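Local coordinates for tartronate semialdehyde reductase (Salmonella typhimurium, PDB 1VPD), which probably reduces tartronate semialdehyde to D-glycerate with NADH or NADPH, the last step in the breakdown of galactarate, at residues Val118-Ser126 with Leu137-Phe148; Ala59-Leu69 with Gly88-Ser99. All coordinates share one frame; numbering follows the deposited sequence.

Interaction 1: Val118-Ser126 with Leu137-Phe148; sequences VEMLDAPVS and LSVMVGGDKAIF
Asp-122 and Gly-142 exchange two backbone hydrogen bonds, and Ser-126 and Ser-138 exchange another two, as strand 119-126 runs antiparallel to strand 137-142 at 139° between the axes of 119-122 and 137-142. This is the point where the otherwise parallel Rossmann-type sheet of the coenzyme domain turns mixed. Between the two pairs, where the strand is interrupted at Ala-123 and Pro-124, Met-140 N bonds to Pro-124 O at 3.0 Å, almost in line with the carbonyl. The CB of Ala-123 fits between two valines, 3.9 Å from Val-139 CG1 and 3.8 Å from Val-141 CG2. On the same face Val-125 and Val-139 lie side by side, and Val-125 CG2 reaches Leu-137 CD1. Selenomethionine Met-140 takes the other face: its chain bends twice, so that CG packs on Pro-124 CG while CE ends 3.9 Å from Ser-126 CB. Near the start of the strand, Leu-121 lies obliquely against Ile-147 of the following helix, with its CG 3.8 Å from Ile-147 CG2. Gly-143 leaves room for Leu-121 CD2 and adopts backbone angles suited to a residue without a side chain. Asp-122 turns its carboxylate to backbone N-H groups of Gly-169 and Asn-172, and Val-125 O accepts from Lys-175, the predicted active-site residue. Ser-126 OG hydrogen-bonds Asn-178 OD1 and a tartaric acid molecule, probably from the crystallisation liquor. In the modelled conformer Asp-144 is the N-cap of helix 145-156, OD1 accepting from Ala-146 N. One water accepts from Asp-144 N (2.8 Å) and donates to Met-120 O (2.7 Å).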
loop_
_atom_site.group_PDB
_atom_site.type_symbol
_atom_site.label_atom_id
_atom_site.label_comp_id
_atom_site.label_asym_id
_atom_site.label_seq_id
_atom_site.Cartn_x
_atom_site.Cartn_y
_atom_site.Cartn_z
ATOM N N VAL A 118 18.046 -5.121 -16.101
ATOM C CA VAL A 118 16.726 -5.388 -15.555
ATOM C C VAL A 118 15.927 -4.080 -15.502
ATOM O O VAL A 118 16.421 -3.085 -14.992
ATOM C CB VAL A 118 16.863 -6.026 -14.160
ATOM C CG1 VAL A 118 15.512 -6.297 -13.539
ATOM C CG2 VAL A 118 17.713 -7.311 -14.261
ATOM N N GLU A 119 14.710 -4.111 -16.030
ATOM C CA GLU A 119 13.815 -2.959 -16.110
ATOM C C GLU A 119 12.976 -2.894 -14.845
ATOM O O GLU A 119 12.852 -3.887 -14.139
ATOM C CB GLU A 119 12.853 -3.106 -17.277
ATOM C CG GLU A 119 13.506 -3.457 -18.607
ATOM C CD GLU A 119 13.991 -2.266 -19.387
ATOM O OE1 GLU A 119 14.005 -1.125 -18.854
ATOM O OE2 GLU A 119 14.383 -2.504 -20.551
HETATM N N MSE A 120 12.364 -1.740 -14.590
HETATM C CA MSE A 120 11.584 -1.563 -13.354
HETATM C C MSE A 120 10.457 -0.552 -13.520
HETATM O O MSE A 120 10.634 0.500 -14.156
HETATM C CB MSE A 120 12.489 -1.127 -12.194
HETATM C CG MSE A 120 11.753 -0.995 -10.874
HETATM SE SE MSE A 120 12.978 -0.533 -9.471
HETATM C CE MSE A 120 11.783 -0.148 -8.047
ATOM N N LEU A 121 9.294 -0.901 -12.982
ATOM C CA LEU A 121 8.204 0.044 -12.765
ATOM C C LEU A 121 7.973 0.170 -11.257
ATOM O O LEU A 121 8.043 -0.832 -10.534
ATOM C CB LEU A 121 6.894 -0.431 -13.389
ATOM C CG LEU A 121 6.851 -0.722 -14.895
ATOM C CD1 LEU A 121 5.520 -1.342 -15.259
ATOM C CD2 LEU A 121 7.092 0.556 -15.637
ATOM N N ASP A 122 7.664 1.383 -10.798
ATOM C CA ASP A 122 7.135 1.581 -9.454
ATOM C C ASP A 122 5.629 1.771 -9.556
ATOM O O ASP A 122 5.161 2.774 -10.089
ATOM C CB ASP A 122 7.837 2.704 -8.665
ATOM C CG ASP A 122 7.688 4.094 -9.267
ATOM O OD1 ASP A 122 7.943 4.284 -10.485
ATOM O OD2 ASP A 122 7.391 5.097 -8.559
ATOM N N ALA A 123 4.886 0.767 -9.092
ATOM C CA ALA A 123 3.435 0.693 -9.262
ATOM C C ALA A 123 2.696 0.439 -7.937
ATOM O O ALA A 123 1.998 -0.574 -7.790
ATOM C CB ALA A 123 3.093 -0.400 -10.264
ATOM N N PRO A 124 2.838 1.353 -6.975
ATOM C CA PRO A 124 2.094 1.248 -5.723
ATOM C C PRO A 124 0.592 1.392 -5.945
ATOM O O PRO A 124 0.110 1.793 -7.019
ATOM C CB PRO A 124 2.654 2.403 -4.871
ATOM C CG PRO A 124 3.171 3.386 -5.859
ATOM C CD PRO A 124 3.687 2.556 -7.008
ATOM N N VAL A 125 -0.158 1.027 -4.921
ATOM C CA VAL A 125 -1.592 0.873 -5.043
ATOM C C VAL A 125 -2.336 1.603 -3.962
ATOM O O VAL A 125 -1.771 1.934 -2.906
ATOM C CB VAL A 125 -2.007 -0.638 -5.030
ATOM C CG1 VAL A 125 -1.148 -1.452 -5.978
ATOM C CG2 VAL A 125 -1.927 -1.249 -3.632
ATOM N N SER A 126 -3.629 1.792 -4.199
ATOM C CA SER A 126 -4.529 2.271 -3.146
ATOM C C SER A 126 -5.909 1.643 -3.236
ATOM O O SER A 126 -6.464 1.449 -4.328
ATOM C CB SER A 126 -4.662 3.782 -3.201
ATOM O OG SER A 126 -5.465 4.207 -2.128
ATOM N N LEU A 137 -8.550 -2.083 -6.762
ATOM C CA LEU A 137 -7.454 -1.153 -6.445
ATOM C C LEU A 137 -7.183 -0.164 -7.563
ATOM O O LEU A 137 -7.315 -0.502 -8.736
ATOM C CB LEU A 137 -6.151 -1.923 -6.224
ATOM C CG LEU A 137 -6.082 -2.879 -5.053
ATOM C CD1 LEU A 137 -4.819 -3.731 -5.138
ATOM C CD2 LEU A 137 -6.109 -2.123 -3.749
ATOM N N SER A 138 -6.765 1.049 -7.203
ATOM C CA SER A 138 -6.120 1.953 -8.134
ATOM C C SER A 138 -4.606 1.719 -8.056
ATOM O O SER A 138 -4.036 1.594 -6.958
ATOM C CB SER A 138 -6.441 3.411 -7.817
ATOM O OG SER A 138 -7.733 3.764 -8.269
ATOM N N VAL A 139 -3.971 1.681 -9.213
ATOM C CA VAL A 139 -2.541 1.495 -9.356
ATOM C C VAL A 139 -1.988 2.734 -10.037
ATOM O O VAL A 139 -2.553 3.237 -11.015
ATOM C CB VAL A 139 -2.247 0.211 -10.200
ATOM C CG1 VAL A 139 -0.773 -0.048 -10.295
ATOM C CG2 VAL A 139 -2.951 -0.980 -9.593
HETATM N N MSE A 140 -0.877 3.235 -9.512
HETATM C CA MSE A 140 -0.261 4.471 -9.975
HETATM C C MSE A 140 1.202 4.171 -10.263
HETATM O O MSE A 140 1.914 3.724 -9.390
HETATM C CB MSE A 140 -0.442 5.580 -8.921
HETATM C CG MSE A 140 0.122 5.243 -7.536
HETATM SE SE MSE A 140 -0.991 5.924 -6.059
HETATM C CE MSE A 140 -2.583 4.876 -6.362
ATOM N N VAL A 141 1.649 4.428 -11.496
ATOM C CA VAL A 141 2.876 3.819 -12.005
ATOM C C VAL A 141 3.871 4.824 -12.554
ATOM O O VAL A 141 3.497 5.726 -13.306
ATOM C CB VAL A 141 2.535 2.817 -13.149
ATOM C CG1 VAL A 141 3.770 2.021 -13.522
ATOM C CG2 VAL A 141 1.368 1.915 -12.743
ATOM N N GLY A 142 5.142 4.662 -12.198
ATOM C CA GLY A 142 6.214 5.355 -12.869
ATOM C C GLY A 142 7.102 4.379 -13.624
ATOM O O GLY A 142 7.180 3.189 -13.287
ATOM N N GLY A 143 7.777 4.905 -14.639
ATOM C CA GLY A 143 8.736 4.147 -15.439
ATOM C C GLY A 143 8.527 4.398 -16.920
ATOM O O GLY A 143 7.828 5.306 -17.313
ATOM N N ASP A 144 9.164 3.577 -17.740
ATOM C CA ASP A 144 9.064 3.682 -19.205
ATOM C C ASP A 144 7.692 3.316 -19.728
ATOM O O ASP A 144 7.137 2.281 -19.384
ATOM C CB ASP A 144 10.157 2.776 -19.793
ATOM C CG ASP A 144 10.121 2.674 -21.303
ATOM O OD1 ASP A 144 9.215 3.199 -21.969
ATOM O OD2 ASP A 144 10.998 2.062 -21.916
ATOM N N LYS A 145 7.137 4.165 -20.576
ATOM C CA LYS A 145 5.811 3.924 -21.134
ATOM C C LYS A 145 5.688 2.568 -21.843
ATOM O O LYS A 145 4.656 1.928 -21.764
ATOM C CB LYS A 145 5.411 5.037 -22.110
ATOM C CG LYS A 145 3.975 4.910 -22.659
ATOM C CD LYS A 145 2.927 4.709 -21.542
ATOM C CE LYS A 145 1.574 5.356 -21.872
ATOM N NZ LYS A 145 0.566 4.385 -22.424
ATOM N N ALA A 146 6.732 2.153 -22.549
ATOM C CA ALA A 146 6.682 0.890 -23.283
ATOM C C ALA A 146 6.510 -0.272 -22.335
ATOM O O ALA A 146 5.782 -1.204 -22.641
ATOM C CB ALA A 146 7.915 0.694 -24.107
ATOM N N ILE A 147 7.169 -0.196 -21.178
ATOM C CA ILE A 147 7.100 -1.251 -20.178
ATOM C C ILE A 147 5.740 -1.209 -19.480
ATOM O O ILE A 147 5.109 -2.244 -19.264
ATOM C CB ILE A 147 8.279 -1.135 -19.175
ATOM C CG1 ILE A 147 9.639 -1.112 -19.894
ATOM C CG2 ILE A 147 8.228 -2.232 -18.133
ATOM C CD1 ILE A 147 10.012 -2.382 -20.586
ATOM N N PHE A 148 5.279 -0.004 -19.144
ATOM C CA PHE A 148 3.912 0.176 -18.659
ATOM C C PHE A 148 2.889 -0.482 -19.598
ATOM O O PHE A 148 2.023 -1.243 -19.167
ATOM C CB PHE A 148 3.608 1.679 -18.491
ATOM C CG PHE A 148 2.195 1.970 -18.087
ATOM C CD1 PHE A 148 1.843 2.055 -16.730
ATOM C CD2 PHE A 148 1.203 2.143 -19.045
ATOM C CE1 PHE A 148 0.534 2.286 -16.364
ATOM C CE2 PHE A 148 -0.098 2.374 -18.683
ATOM C CZ PHE A 148 -0.440 2.453 -17.326
HETATM O O HOH W 1 12.860 1.204 -20.404
HETATM O O HOH W 2 10.518 1.305 -16.756
#

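Interaction 2: Ala59-Leu69 with Gly88-Ser99; sequences AEQCDVIITML and GAKPGTVLIDMS
Ala-59, at the end of helix 55-61, rests its CB on the Gly-88 to Ala-89 peptide, 3.7 Å from Ala-89 N. Next to it Glu-60 lays CG over Gly-88, whose lack of a side chain permits the close approach. In the type II turn that leads into the second strand, Thr-93 OG1 donates to Lys-90 O. Asp-63 O then accepts from Val-94 N, and from here strands 64-67 and 94-97 run parallel, 20° apart. Val-64 places CG2 anti to its own N, which carries this methyl across to Ile-96 CD1 at 3.8 Å. On the other face Ile-65 extends CD1 to Thr-93 CG2. In the backbone, Ile-65 N donates to Val-94 O, and Ile-65 O accepts from Ile-96 N at 2.8 Å. Ile-66 returns to the Val-64 face, beside Ile-96, and its CG2 touches the selenium of Met-98 at 3.6 Å. At Thr-67 the contact turns polar. Thr-67 OG1, set between the backbone N and the carbonyl carbon (chi1 45°), donates to Asp-97 OD1 at 2.7 Å from above the carboxylate plane. Asp-97 OD1 also accepts from Ser-99 OG through its syn lone pair and from Ser-99 N out of plane, closing an Asx turn; three donors thus grip this one oxygen and limit the rotation of the carboxylate. Met-68 curls so that CE lies 3.3 Å from Met-98 O. Leu-69 N finally donates to Ser-99 OG at 2.8 Å, and this hydroxyl relays the link to Asp-97. Such neighbouring parallel strands, ending together at their C-terminal edge near the predicted NAD(+) residues Met-20 and Ser-100, are typical of the Rossmann fold.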
loop_
_atom_site.group_PDB
_atom_site.type_symbol
_atom_site.label_atom_id
_atom_site.label_comp_id
_atom_site.label_asym_id
_atom_site.label_seq_id
_atom_site.Cartn_x
_atom_site.Cartn_y
_atom_site.Cartn_z
ATOM N N ALA A 59 13.463 -15.221 -10.053
ATOM C CA ALA A 59 13.911 -14.417 -11.174
ATOM C C ALA A 59 14.471 -15.284 -12.309
ATOM O O ALA A 59 14.345 -14.930 -13.471
ATOM C CB ALA A 59 14.956 -13.424 -10.713
ATOM N N GLU A 60 15.066 -16.415 -11.969
ATOM C CA GLU A 60 15.563 -17.360 -12.985
ATOM C C GLU A 60 14.435 -17.953 -13.833
ATOM O O GLU A 60 14.639 -18.317 -15.000
ATOM C CB GLU A 60 16.372 -18.470 -12.310
ATOM C CG GLU A 60 17.737 -17.986 -11.859
ATOM C CD GLU A 60 18.497 -18.933 -10.953
ATOM O OE1 GLU A 60 17.897 -19.803 -10.296
ATOM O OE2 GLU A 60 19.734 -18.764 -10.880
ATOM N N GLN A 61 13.245 -18.049 -13.253
ATOM C CA GLN A 61 12.092 -18.681 -13.876
ATOM C C GLN A 61 11.051 -17.734 -14.471
ATOM O O GLN A 61 10.195 -18.177 -15.235
ATOM C CB GLN A 61 11.382 -19.559 -12.847
ATOM C CG GLN A 61 12.228 -20.674 -12.268
ATOM C CD GLN A 61 11.526 -21.343 -11.109
ATOM O OE1 GLN A 61 10.320 -21.560 -11.163
ATOM N NE2 GLN A 61 12.270 -21.667 -10.074
ATOM N N CYS A 62 11.088 -16.452 -14.107
ATOM C CA CYS A 62 10.008 -15.520 -14.454
ATOM C C CYS A 62 10.555 -14.314 -15.194
ATOM O O CYS A 62 11.556 -13.753 -14.772
ATOM C CB CYS A 62 9.289 -15.037 -13.178
ATOM S SG CYS A 62 8.546 -16.356 -12.194
ATOM N N ASP A 63 9.897 -13.905 -16.270
ATOM C CA ASP A 63 10.340 -12.741 -17.052
ATOM C C ASP A 63 9.866 -11.437 -16.427
ATOM O O ASP A 63 10.323 -10.366 -16.814
ATOM C CB ASP A 63 9.754 -12.767 -18.466
ATOM C CG ASP A 63 10.308 -13.888 -19.328
ATOM O OD1 ASP A 63 11.500 -14.247 -19.196
ATOM O OD2 ASP A 63 9.592 -14.437 -20.186
ATOM N N VAL A 64 8.889 -11.551 -15.535
ATOM C CA VAL A 64 8.362 -10.397 -14.790
ATOM C C VAL A 64 8.099 -10.835 -13.355
ATOM O O VAL A 64 7.626 -11.953 -13.104
ATOM C CB VAL A 64 7.095 -9.795 -15.454
ATOM C CG1 VAL A 64 5.956 -10.807 -15.499
ATOM C CG2 VAL A 64 6.651 -8.498 -14.733
ATOM N N ILE A 65 8.422 -9.961 -12.407
ATOM C CA ILE A 65 8.293 -10.262 -10.990
ATOM C C ILE A 65 7.614 -9.066 -10.349
ATOM O O ILE A 65 8.037 -7.935 -10.573
ATOM C CB ILE A 65 9.670 -10.462 -10.329
ATOM C CG1 ILE A 65 10.417 -11.631 -10.976
ATOM C CG2 ILE A 65 9.522 -10.746 -8.839
ATOM C CD1 ILE A 65 11.789 -11.288 -11.408
ATOM N N ILE A 66 6.562 -9.325 -9.594
ATOM C CA ILE A 66 5.940 -8.311 -8.724
ATOM C C ILE A 66 6.462 -8.449 -7.294
ATOM O O ILE A 66 6.538 -9.552 -6.762
ATOM C CB ILE A 66 4.401 -8.479 -8.753
ATOM C CG1 ILE A 66 3.852 -8.120 -10.129
ATOM C CG2 ILE A 66 3.704 -7.670 -7.625
ATOM C CD1 ILE A 66 2.474 -8.694 -10.382
ATOM N N THR A 67 6.802 -7.322 -6.654
ATOM C CA THR A 67 7.086 -7.312 -5.212
ATOM C C THR A 67 6.012 -6.487 -4.522
ATOM O O THR A 67 5.568 -5.488 -5.065
ATOM C CB THR A 67 8.466 -6.747 -4.877
ATOM O OG1 THR A 67 8.725 -5.542 -5.628
ATOM C CG2 THR A 67 9.573 -7.725 -5.294
HETATM N N MSE A 68 5.584 -6.937 -3.350
HETATM C CA MSE A 68 4.640 -6.199 -2.512
HETATM C C MSE A 68 5.162 -6.319 -1.088
HETATM O O MSE A 68 4.829 -7.257 -0.363
HETATM C CB MSE A 68 3.211 -6.734 -2.671
HETATM C CG MSE A 68 2.118 -6.082 -1.787
HETATM SE SE MSE A 68 2.247 -4.205 -1.771
HETATM C CE MSE A 68 0.807 -3.731 -2.859
ATOM N N LEU A 69 5.997 -5.353 -0.705
ATOM C CA LEU A 69 6.755 -5.391 0.534
ATOM C C LEU A 69 6.568 -4.076 1.322
ATOM O O LEU A 69 6.070 -3.096 0.766
ATOM C CB LEU A 69 8.223 -5.640 0.214
ATOM C CG LEU A 69 8.491 -6.970 -0.513
ATOM C CD1 LEU A 69 9.892 -6.999 -1.124
ATOM C CD2 LEU A 69 8.282 -8.125 0.459
ATOM N N GLY A 88 19.515 -13.564 -10.140
ATOM C CA GLY A 88 18.878 -14.528 -11.019
ATOM C C GLY A 88 18.281 -13.991 -12.312
ATOM O O GLY A 88 17.914 -14.760 -13.209
ATOM N N ALA A 89 18.168 -12.675 -12.418
ATOM C CA ALA A 89 17.437 -12.049 -13.512
ATOM C C ALA A 89 18.327 -11.904 -14.738
ATOM O O ALA A 89 19.399 -11.329 -14.670
ATOM C CB ALA A 89 16.938 -10.658 -13.094
ATOM N N LYS A 90 17.863 -12.375 -15.871
ATOM C CA LYS A 90 18.624 -12.120 -17.094
ATOM C C LYS A 90 18.210 -10.772 -17.687
ATOM O O LYS A 90 17.147 -10.223 -17.323
ATOM C CB LYS A 90 18.454 -13.270 -18.087
ATOM C CG LYS A 90 17.048 -13.512 -18.596
ATOM C CD LYS A 90 16.912 -14.948 -19.184
ATOM C CE LYS A 90 15.790 -15.772 -18.541
ATOM N NZ LYS A 90 16.274 -16.750 -17.507
ATOM N N PRO A 91 19.033 -10.215 -18.578
ATOM C CA PRO A 91 18.700 -8.934 -19.201
ATOM C C PRO A 91 17.333 -9.006 -19.824
ATOM O O PRO A 91 16.981 -10.019 -20.433
ATOM C CB PRO A 91 19.798 -8.768 -20.263
ATOM C CG PRO A 91 20.942 -9.509 -19.710
ATOM C CD PRO A 91 20.337 -10.717 -19.067
ATOM N N GLY A 92 16.531 -7.964 -19.612
ATOM C CA GLY A 92 15.189 -7.881 -20.127
ATOM C C GLY A 92 14.096 -8.246 -19.124
ATOM O O GLY A 92 12.922 -7.990 -19.369
ATOM N N THR A 93 14.482 -8.867 -18.016
ATOM C CA THR A 93 13.568 -9.167 -16.920
ATOM C C THR A 93 13.020 -7.831 -16.408
ATOM O O THR A 93 13.734 -6.840 -16.431
ATOM C CB THR A 93 14.332 -9.869 -15.784
ATOM O OG1 THR A 93 14.875 -11.123 -16.230
ATOM C CG2 THR A 93 13.398 -10.265 -14.647
ATOM N N VAL A 94 11.769 -7.832 -15.958
ATOM C CA VAL A 94 11.116 -6.630 -15.438
ATOM C C VAL A 94 10.711 -6.848 -13.988
ATOM O O VAL A 94 10.097 -7.867 -13.667
ATOM C CB VAL A 94 9.863 -6.295 -16.253
ATOM C CG1 VAL A 94 9.137 -5.059 -15.680
ATOM C CG2 VAL A 94 10.217 -6.099 -17.762
ATOM N N LEU A 95 11.035 -5.879 -13.123
ATOM C CA LEU A 95 10.499 -5.821 -11.764
ATOM C C LEU A 95 9.386 -4.784 -11.737
ATOM O O LEU A 95 9.611 -3.634 -12.132
ATOM C CB LEU A 95 11.567 -5.424 -10.755
ATOM C CG LEU A 95 11.087 -5.062 -9.333
ATOM C CD1 LEU A 95 10.445 -6.247 -8.648
ATOM C CD2 LEU A 95 12.262 -4.551 -8.512
ATOM N N ILE A 96 8.212 -5.200 -11.287
ATOM C CA ILE A 96 7.110 -4.298 -10.980
ATOM C C ILE A 96 7.024 -4.251 -9.468
ATOM O O ILE A 96 6.471 -5.153 -8.814
ATOM C CB ILE A 96 5.779 -4.753 -11.618
ATOM C CG1 ILE A 96 5.914 -4.896 -13.135
ATOM C CG2 ILE A 96 4.645 -3.749 -11.332
ATOM C CD1 ILE A 96 4.663 -5.394 -13.787
ATOM N N ASP A 97 7.613 -3.224 -8.878
ATOM C CA ASP A 97 7.523 -3.084 -7.426
ATOM C C ASP A 97 6.250 -2.331 -7.099
ATOM O O ASP A 97 6.091 -1.170 -7.485
ATOM C CB ASP A 97 8.748 -2.360 -6.857
ATOM C CG ASP A 97 8.709 -2.246 -5.346
ATOM O OD1 ASP A 97 8.035 -3.097 -4.676
ATOM O OD2 ASP A 97 9.331 -1.328 -4.762
HETATM N N MSE A 98 5.345 -2.997 -6.393
HETATM C CA MSE A 98 4.061 -2.435 -6.007
HETATM C C MSE A 98 4.040 -1.989 -4.541
HETATM O O MSE A 98 2.996 -1.585 -4.019
HETATM C CB MSE A 98 2.951 -3.442 -6.312
HETATM C CG MSE A 98 2.938 -3.814 -7.822
HETATM SE SE MSE A 98 1.472 -4.908 -8.435
HETATM C CE MSE A 98 0.175 -3.503 -8.783
ATOM N N SER A 99 5.207 -2.019 -3.909
ATOM C CA SER A 99 5.404 -1.518 -2.548
ATOM C C SER A 99 5.296 -0.001 -2.517
ATOM O O SER A 99 5.603 0.691 -3.494
ATOM C CB SER A 99 6.797 -1.903 -2.045
ATOM O OG SER A 99 7.097 -3.276 -2.282
HETATM O O HOH W 3 14.190 -13.805 -15.895
HETATM O O HOH W 4 16.255 -14.653 -15.608
HETATM O O HOH W 5 10.591 -9.516 -19.501
HETATM O O HOH W 6 13.552 -12.492 -18.441
#

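How the interactions relate
Interactions 1 and 2 illustrate how one sheet is assembled from successive neighbouring pairs. Their centres lie 12 Å apart, and the residues of interaction 2 all precede those of interaction 1 in the sequence. Strand 94-97 of interaction 2 adjoins strand 119-126 of interaction 1, with probable hydrogen bonds from Leu-121 N to Leu-95 O and from Ala-123 N to Asp-97 O; helix 103-114 connects these two parallel strands. The order 64-67, 94-97, 119-126, 137-142 therefore passes from parallel pairing to antiparallel. Helix 145-156, begun in interaction 1, also lies over Val-64, Val-94 and Ile-96 through Ile-147 and Tyr-151, uniting both contacts within the coenzyme-binding domain.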